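Local coordinates for putrescine aminotransferase (Halomonas elongata DSM 2581, PDB 6GWI), which probably transfers the amino group of putrescine or similar amines to a carbonyl acceptor, using pyridoxal-5'-phosphate as cofactor, at residues R66-A71 and A330-E335; E70-Q75 and H323-A328. All coordinates share one frame; numbering follows the deposited sequence.

Contact 1. Residues R66-A71 and A330-E335; sequences RELVEA and ALKNLE
Glu-67, Leu-68 and Ala-71 of helix 66-78 meet Lys-332 and Asn-333 of helix 324-339 through nonpolar contacts. A methyl of Leu-68, CD2, sits on the backbone between Lys-332 and Asn-333, 3.5 Å from Asn-333 N, with Asn-333 CB also close at 3.8 Å. The CB of Leu-68 does not aim at the other helix; the side chain reaches it because CG stands anti to the carbonyl carbon (chi1 -64°). One turn on, the methyl of Ala-71 meets Lys-332 CB at 3.8 Å. Lys-332 CG, anti to its backbone N, lies 3.9 Å from Glu-67 O; the chain then bends at chi2 and chi3, bringing CE near Glu-67 CB.

No hydrogen bond crosses the contact. The polar ends look elsewhere: the Glu-67 carboxylate forms a salt bridge with Arg-65, and Asn-333 OD1 is bonded to Ser-289 OG. Asn-333 ND2 bonds weakly to the carbonyls of Gly-286 and Leu-287, just after Lys-285 of the cofactor pocket. With axes 9.1 Å apart at 152°, the segments form an antiparallel helix pair within a class-III aminotransferase, a family of fold type I pyridoxal-phosphate enzymes.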
loop_
_atom_site.group_PDB
_atom_site.type_symbol
_atom_site.label_atom_id
_atom_site.label_comp_id
_atom_site.label_asym_id
_atom_site.label_seq_id
_atom_site.Cartn_x
_atom_site.Cartn_y
_atom_site.Cartn_z
ATOM N N ARG B 66 -9.230 -23.318 7.206
ATOM C CA ARG B 66 -10.650 -22.990 7.185
ATOM C C ARG B 66 -10.967 -21.818 8.108
ATOM O O ARG B 66 -11.820 -20.982 7.787
ATOM C CB ARG B 66 -11.473 -24.219 7.583
ATOM C CG ARG B 66 -12.783 -24.370 6.811
ATOM C CD ARG B 66 -13.965 -24.659 7.730
ATOM N NE ARG B 66 -14.488 -26.016 7.586
ATOM C CZ ARG B 66 -15.282 -26.608 8.475
ATOM N NH1 ARG B 66 -15.713 -27.844 8.263
ATOM N NH2 ARG B 66 -15.639 -25.968 9.582
ATOM N N GLU B 67 -10.283 -21.733 9.255
ATOM C CA GLU B 67 -10.609 -20.700 10.234
ATOM C C GLU B 67 -10.372 -19.304 9.674
ATOM O O GLU B 67 -11.122 -18.370 9.983
ATOM C CB GLU B 67 -9.791 -20.893 11.513
ATOM C CG GLU B 67 -10.073 -22.182 12.266
ATOM C CD GLU B 67 -9.059 -23.265 11.974
ATOM O OE1 GLU B 67 -8.483 -23.261 10.866
ATOM O OE2 GLU B 67 -8.829 -24.119 12.856
ATOM N N LEU B 68 -9.317 -19.130 8.873
ATOM C CA LEU B 68 -9.065 -17.826 8.271
ATOM C C LEU B 68 -10.125 -17.491 7.229
ATOM O O LEU B 68 -10.543 -16.333 7.113
ATOM C CB LEU B 68 -7.672 -17.785 7.646
ATOM C CG LEU B 68 -6.476 -17.932 8.589
ATOM C CD1 LEU B 68 -5.192 -17.653 7.819
ATOM C CD2 LEU B 68 -6.577 -17.016 9.801
ATOM N N VAL B 69 -10.568 -18.488 6.460
ATOM C CA VAL B 69 -11.645 -18.263 5.501
ATOM C C VAL B 69 -12.911 -17.846 6.235
ATOM O O VAL B 69 -13.614 -16.913 5.829
ATOM C CB VAL B 69 -11.882 -19.524 4.650
ATOM C CG1 VAL B 69 -12.966 -19.270 3.611
ATOM C CG2 VAL B 69 -10.593 -19.968 3.984
ATOM N N GLU B 70 -13.228 -18.548 7.324
ATOM C CA GLU B 70 -14.440 -18.240 8.074
ATOM C C GLU B 70 -14.361 -16.859 8.714
ATOM O O GLU B 70 -15.365 -16.139 8.766
ATOM C CB GLU B 70 -14.690 -19.324 9.123
ATOM C CG GLU B 70 -14.953 -20.701 8.524
ATOM C CD GLU B 70 -14.967 -21.811 9.561
ATOM O OE1 GLU B 70 -15.566 -22.871 9.284
ATOM O OE2 GLU B 70 -14.395 -21.627 10.656
ATOM N N ALA B 71 -13.179 -16.462 9.193
ATOM C CA ALA B 71 -13.033 -15.139 9.793
ATOM C C ALA B 71 -13.324 -14.038 8.780
ATOM O O ALA B 71 -13.996 -13.051 9.101
ATOM C CB ALA B 71 -11.629 -14.972 10.373
ATOM N N ALA B 330 -6.291 -11.196 10.146
ATOM C CA ALA B 330 -5.026 -11.116 10.869
ATOM C C ALA B 330 -5.204 -11.511 12.330
ATOM O O ALA B 330 -4.386 -12.256 12.887
ATOM C CB ALA B 330 -4.453 -9.704 10.756
ATOM N N LEU B 331 -6.258 -11.011 12.972
ATOM C CA LEU B 331 -6.519 -11.365 14.362
ATOM C C LEU B 331 -6.647 -12.874 14.527
ATOM O O LEU B 331 -6.073 -13.462 15.450
ATOM C CB LEU B 331 -7.789 -10.668 14.848
ATOM C CG LEU B 331 -8.244 -11.010 16.270
ATOM C CD1 LEU B 331 -7.198 -10.598 17.301
ATOM C CD2 LEU B 331 -9.585 -10.352 16.565
ATOM N N LYS B 332 -7.428 -13.515 13.658
ATOM C CA LYS B 332 -7.615 -14.957 13.778
ATOM C C LYS B 332 -6.304 -15.691 13.525
ATOM O O LYS B 332 -6.001 -16.683 14.195
ATOM C CB LYS B 332 -8.697 -15.427 12.808
ATOM C CG LYS B 332 -9.200 -16.841 13.070
ATOM C CD LYS B 332 -9.844 -16.927 14.454
ATOM C CE LYS B 332 -10.957 -17.958 14.511
ATOM N NZ LYS B 332 -11.377 -18.231 15.917
ATOM N N ASN B 333 -5.514 -15.207 12.564
ATOM C CA ASN B 333 -4.208 -15.800 12.294
ATOM C C ASN B 333 -3.315 -15.750 13.529
ATOM O O ASN B 333 -2.704 -16.756 13.907
ATOM C CB ASN B 333 -3.555 -15.078 11.113
ATOM C CG ASN B 333 -2.148 -15.562 10.834
ATOM O OD1 ASN B 333 -1.943 -16.686 10.382
ATOM N ND2 ASN B 333 -1.169 -14.702 11.088
ATOM N N LEU B 334 -3.239 -14.588 14.188
ATOM C CA LEU B 334 -2.435 -14.485 15.401
ATOM C C LEU B 334 -2.954 -15.414 16.496
ATOM O O LEU B 334 -2.166 -16.066 17.189
ATOM C CB LEU B 334 -2.408 -13.042 15.904
ATOM C CG LEU B 334 -1.824 -11.992 14.959
ATOM C CD1 LEU B 334 -1.932 -10.615 15.593
ATOM C CD2 LEU B 334 -0.378 -12.318 14.617
ATOM N N GLU B 335 -4.277 -15.469 16.685
ATOM C CA GLU B 335 -4.844 -16.336 17.715
ATOM C C GLU B 335 -4.493 -17.798 17.463
ATOM O O GLU B 335 -4.229 -18.555 18.405
ATOM C CB GLU B 335 -6.362 -16.161 17.775
ATOM C CG GLU B 335 -6.819 -14.834 18.362
ATOM C CD GLU B 335 -8.285 -14.541 18.082
ATOM O OE1 GLU B 335 -8.896 -15.248 17.253
ATOM O OE2 GLU B 335 -8.827 -13.592 18.687
#

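Contact 2. Residues E70-Q75 and H323-A328; sequences EAATAQ and HPTCAA
The side chains of Gln-75 and Pro-324 cross at about a right angle, the contact resting on the CB and CG of Gln-75. The flat imidazole of His-323 has Thr-325 CA at its edge, in the ring plane, and meets the Tyr-81 ring with planes inclined at about 40°. His-323 ND1 caps the start of helix 324-339 from the N-cap position, accepting weak bonds from Thr-325 N at 3.2 Å and from Cys-326 N at 3.4 Å, the second much the straighter; His-323 NE2 is bonded to Gly-290 O of the second subunit.

Across the pair, the aliphatic part of Gln-75 does most of the touching. Its CG, anti to the backbone N (chi1 -176°), rests on the first helical turn, 3.4 Å from Pro-324 O and 3.6 Å from Thr-325 CA, while Gln-75 CB meets the methyl CB of Ala-328 at 3.7 Å. With an alanine here the CG methylene would be gone, and a gap would probably open over Pro-324 O and Thr-325 CA. Thr-325 turns its CG2 methyl to Ala-72, 3.9 Å from Ala-72 O, while its hydroxyl is hydrogen-bonded to Pro-80 O. Ala-71 adds its methyl near Ala-328 O.

The two segments run antiparallel with their axes close together, consistent with the small Ala-71, Ala-72 and Ala-328 between them. Ala-72 also packs on Leu-76 of the second subunit, and Thr-73 OG1 is hydrogen-bonded to Thr-73 OG1 of the second subunit: this helix pair belongs to the dimer interface of a fold type I aminotransferase.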
loop_
_atom_site.group_PDB
_atom_site.type_symbol
_atom_site.label_atom_id
_atom_site.label_comp_id
_atom_site.label_asym_id
_atom_site.label_seq_id
_atom_site.Cartn_x
_atom_site.Cartn_y
_atom_site.Cartn_z
ATOM N N GLU B 70 -13.228 -18.548 7.324
ATOM C CA GLU B 70 -14.440 -18.240 8.074
ATOM C C GLU B 70 -14.361 -16.859 8.714
ATOM O O GLU B 70 -15.365 -16.139 8.766
ATOM C CB GLU B 70 -14.690 -19.324 9.123
ATOM C CG GLU B 70 -14.953 -20.701 8.524
ATOM C CD GLU B 70 -14.967 -21.811 9.561
ATOM O OE1 GLU B 70 -15.566 -22.871 9.284
ATOM O OE2 GLU B 70 -14.395 -21.627 10.656
ATOM N N ALA B 71 -13.179 -16.462 9.193
ATOM C CA ALA B 71 -13.033 -15.139 9.793
ATOM C C ALA B 71 -13.324 -14.038 8.780
ATOM O O ALA B 71 -13.996 -13.051 9.101
ATOM C CB ALA B 71 -11.629 -14.972 10.373
ATOM N N ALA B 72 -12.819 -14.188 7.552
ATOM C CA ALA B 72 -13.087 -13.202 6.512
ATOM C C ALA B 72 -14.561 -13.197 6.131
ATOM O O ALA B 72 -15.188 -12.134 6.047
ATOM C CB ALA B 72 -12.219 -13.483 5.284
ATOM N N THR B 73 -15.133 -14.381 5.894
ATOM C CA THR B 73 -16.531 -14.458 5.486
ATOM C C THR B 73 -17.439 -13.814 6.526
ATOM O O THR B 73 -18.352 -13.057 6.177
ATOM C CB THR B 73 -16.936 -15.915 5.249
ATOM O OG1 THR B 73 -16.102 -16.493 4.236
ATOM C CG2 THR B 73 -18.393 -16.004 4.814
ATOM N N ALA B 74 -17.206 -14.104 7.809
ATOM C CA ALA B 74 -18.061 -13.569 8.863
ATOM C C ALA B 74 -17.977 -12.047 8.932
ATOM O O ALA B 74 -18.996 -11.372 9.118
ATOM C CB ALA B 74 -17.681 -14.191 10.208
ATOM N N GLN B 75 -16.770 -11.488 8.798
ATOM C CA GLN B 75 -16.620 -10.037 8.868
ATOM C C GLN B 75 -17.203 -9.361 7.633
ATOM O O GLN B 75 -17.814 -8.292 7.736
ATOM C CB GLN B 75 -15.147 -9.652 9.025
ATOM C CG GLN B 75 -14.921 -8.140 9.202
ATOM C CD GLN B 75 -15.704 -7.569 10.370
ATOM O OE1 GLN B 75 -16.309 -6.499 10.278
ATOM N NE2 GLN B 75 -15.689 -8.284 11.481
ATOM N N HIS B 323 -8.429 -2.038 7.588
ATOM C CA HIS B 323 -9.541 -2.671 6.884
ATOM C C HIS B 323 -10.164 -3.775 7.726
ATOM O O HIS B 323 -9.482 -4.749 8.066
ATOM C CB HIS B 323 -9.072 -3.247 5.548
ATOM C CG HIS B 323 -10.194 -3.670 4.655
ATOM N ND1 HIS B 323 -10.943 -4.804 4.889
ATOM C CD2 HIS B 323 -10.707 -3.103 3.538
ATOM C CE1 HIS B 323 -11.866 -4.919 3.950
ATOM N NE2 HIS B 323 -11.744 -3.900 3.118
ATOM N N PRO B 324 -11.450 -3.673 8.080
ATOM C CA PRO B 324 -11.988 -4.587 9.101
ATOM C C PRO B 324 -11.951 -6.052 8.700
ATOM O O PRO B 324 -11.741 -6.910 9.565
ATOM C CB PRO B 324 -13.427 -4.087 9.296
ATOM C CG PRO B 324 -13.756 -3.364 8.027
ATOM C CD PRO B 324 -12.477 -2.746 7.567
ATOM N N THR B 325 -12.134 -6.375 7.418
ATOM C CA THR B 325 -12.057 -7.776 7.010
ATOM C C THR B 325 -10.622 -8.286 7.074
ATOM O O THR B 325 -10.376 -9.406 7.537
ATOM C CB THR B 325 -12.637 -7.952 5.607
ATOM O OG1 THR B 325 -14.011 -7.539 5.605
ATOM C CG2 THR B 325 -12.557 -9.412 5.163
ATOM N N CYS B 326 -9.662 -7.485 6.608
ATOM C CA CYS B 326 -8.261 -7.879 6.712
ATOM C C CYS B 326 -7.826 -7.992 8.167
ATOM O O CYS B 326 -7.081 -8.909 8.533
ATOM C CB CYS B 326 -7.382 -6.875 5.969
ATOM S SG CYS B 326 -7.806 -6.678 4.221
ATOM N N ALA B 327 -8.273 -7.057 9.013
ATOM C CA ALA B 327 -7.937 -7.109 10.433
ATOM C C ALA B 327 -8.544 -8.335 11.103
ATOM O O ALA B 327 -7.911 -8.956 11.965
ATOM C CB ALA B 327 -8.411 -5.836 11.135
ATOM N N ALA B 328 -9.790 -8.669 10.757
ATOM C CA ALA B 328 -10.418 -9.872 11.295
ATOM C C ALA B 328 -9.605 -11.119 10.961
ATOM O O ALA B 328 -9.449 -12.013 11.802
ATOM C CB ALA B 328 -11.841 -10.000 10.749
#

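How the contacts relate
Contacts 1 and 2 are successive parts of one antiparallel pairing between helix 66-78 and helix 324-339, their centres about 8 Å apart. Residues 66-71 and 70-75 overlap at Glu-70 and Ala-71, and because the helices run oppositely, the later segment of the first meets the earlier segment of the second: 70-75 faces 323-328, and 66-71 faces 330-335. Some 250 residues, including the parallel sheet and Lys-285 of the cofactor pocket, lie between the partners in sequence. Contact 2 has the larger share of second-subunit neighbours, whereas contact 1 touches the chain just after Lys-285; the pairing thus runs from the subunit interface toward the residues that follow this lysine.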